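Local structure of CAG pathogenicity island protein 13 (Helicobacter pylori, 2G3V) at residues 95-98 / 99-103. The protein is of unknown function but is encoded by cagS in the cag pathogenicity island, whose products include a type IV secretion system. Numbering follows the deposited sequence.
Sequences ETME and LLHAI
Two consecutive turns in the later half of the alpha-helix 82-105 meet here through i to i+4 backbone bonds and one side-chain pair, Met97 with His101. Leu99 N bonds to Glu95 O at 3.1 Å and almost straight (172°), and Leu100 N reaches Thr96 O over the same length. His101 N to Met97 O and Ala102 N to Glu98 O, the latter 2.8 Å, carry the ladder on. On the exposed side, selenomethionine Met97 and His101 lie alongside each other, both reaching out from the same flank of the helix. Two bends along the Met97 chain fold it so that its terminal CE, 3.6 Å from His101 NE2, does the touching. Met97 SE stands farther off, 5.0 Å from the centroid of the His101 ring and oblique to it, a loose selenium-aromatic approach. With CG anti to its own carbonyl carbon (chi1 -73°), the His101 ring leans back over the preceding turn, and its CD2 comes within 3.1 Å of Met97 O. Leu100 CB rests against Thr96 O at 3.3 Å, with CD2 also close to that oxygen. Thr96 OG1 turns back to the carbonyl oxygens of Glu93, its stronger partner, and Leu92, which share its one proton. Toward helix 35-57, Thr96 packs on His49 and Phe52, Leu99 on Ile45, and Met97 also meets His49, while Phe122 and Phe109 from loops touch Thr96 and Leu99, respectively, in this all-helical fold.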
loop_
_atom_site.group_PDB
_atom_site.type_symbol
_atom_site.label_atom_id
_atom_site.label_comp_id
_atom_site.label_asym_id
_atom_site.label_seq_id
_atom_site.Cartn_x
_atom_site.Cartn_y
_atom_site.Cartn_z
ATOM N N GLU A 95 -5.172 6.258 2.650
ATOM C CA GLU A 95 -4.375 6.080 1.441
ATOM C C GLU A 95 -4.935 4.976 0.547
ATOM O O GLU A 95 -4.936 5.107 -0.670
ATOM C CB GLU A 95 -2.908 5.784 1.797
ATOM C CG GLU A 95 -2.264 6.868 2.644
ATOM C CD GLU A 95 -2.539 8.279 2.114
ATOM O OE1 GLU A 95 -2.255 8.540 0.918
ATOM O OE2 GLU A 95 -3.039 9.125 2.891
ATOM N N THR A 96 -5.421 3.887 1.134
ATOM C CA THR A 96 -5.973 2.824 0.299
ATOM C C THR A 96 -7.208 3.354 -0.445
ATOM O O THR A 96 -7.504 2.943 -1.572
ATOM C CB THR A 96 -6.306 1.559 1.134
ATOM O OG1 THR A 96 -7.145 1.892 2.239
ATOM C CG2 THR A 96 -5.045 0.944 1.674
HETATM N N MSE A 97 -7.898 4.300 0.183
HETATM C CA MSE A 97 -9.085 4.927 -0.386
HETATM C C MSE A 97 -8.739 5.820 -1.585
HETATM O O MSE A 97 -9.406 5.778 -2.624
HETATM C CB MSE A 97 -9.776 5.770 0.686
HETATM C CG MSE A 97 -10.861 5.069 1.473
HETATM SE SE MSE A 97 -12.603 5.079 0.566
HETATM C CE MSE A 97 -12.961 6.985 0.665
ATOM N N GLU A 98 -7.702 6.639 -1.427
ATOM C CA GLU A 98 -7.267 7.548 -2.492
ATOM C C GLU A 98 -6.794 6.750 -3.712
ATOM O O GLU A 98 -7.138 7.087 -4.844
ATOM C CB GLU A 98 -6.136 8.457 -1.989
ATOM C CG GLU A 98 -5.890 9.694 -2.838
ATOM C CD GLU A 98 -7.078 10.649 -2.815
ATOM O OE1 GLU A 98 -7.546 10.996 -1.700
ATOM O OE2 GLU A 98 -7.535 11.052 -3.905
ATOM N N LEU A 99 -6.002 5.701 -3.481
ATOM C CA LEU A 99 -5.503 4.847 -4.570
ATOM C C LEU A 99 -6.690 4.210 -5.303
ATOM O O LEU A 99 -6.741 4.189 -6.540
ATOM C CB LEU A 99 -4.580 3.747 -4.013
ATOM C CG LEU A 99 -4.194 2.533 -4.888
ATOM C CD1 LEU A 99 -3.379 2.972 -6.099
ATOM C CD2 LEU A 99 -3.415 1.538 -4.051
ATOM N N LEU A 100 -7.647 3.707 -4.529
ATOM C CA LEU A 100 -8.837 3.081 -5.094
ATOM C C LEU A 100 -9.561 4.062 -6.016
ATOM O O LEU A 100 -10.008 3.688 -7.099
ATOM C CB LEU A 100 -9.768 2.633 -3.967
ATOM C CG LEU A 100 -10.196 1.172 -3.848
ATOM C CD1 LEU A 100 -9.232 0.237 -4.553
ATOM C CD2 LEU A 100 -10.298 0.836 -2.373
ATOM N N HIS A 101 -9.681 5.318 -5.599
ATOM C CA HIS A 101 -10.345 6.315 -6.442
ATOM C C HIS A 101 -9.505 6.636 -7.663
ATOM O O HIS A 101 -10.046 6.825 -8.759
ATOM C CB HIS A 101 -10.642 7.596 -5.656
ATOM C CG HIS A 101 -11.751 7.438 -4.674
ATOM N ND1 HIS A 101 -12.992 6.964 -5.039
ATOM C CD2 HIS A 101 -11.802 7.645 -3.339
ATOM C CE1 HIS A 101 -13.761 6.882 -3.967
ATOM N NE2 HIS A 101 -13.061 7.288 -2.922
ATOM N N ALA A 102 -8.187 6.706 -7.466
ATOM C CA ALA A 102 -7.260 6.966 -8.563
ATOM C C ALA A 102 -7.541 5.912 -9.626
ATOM O O ALA A 102 -7.734 6.238 -10.799
ATOM C CB ALA A 102 -5.825 6.854 -8.081
ATOM N N ILE A 103 -7.599 4.654 -9.181
ATOM C CA ILE A 103 -7.876 3.509 -10.038
ATOM C C ILE A 103 -9.207 3.682 -10.788
ATOM O O ILE A 103 -9.284 3.453 -11.992
ATOM C CB ILE A 103 -7.896 2.191 -9.186
ATOM C CG1 ILE A 103 -6.479 1.884 -8.683
ATOM C CG2 ILE A 103 -8.442 1.004 -10.019
ATOM C CD1 ILE A 103 -6.375 0.718 -7.715
#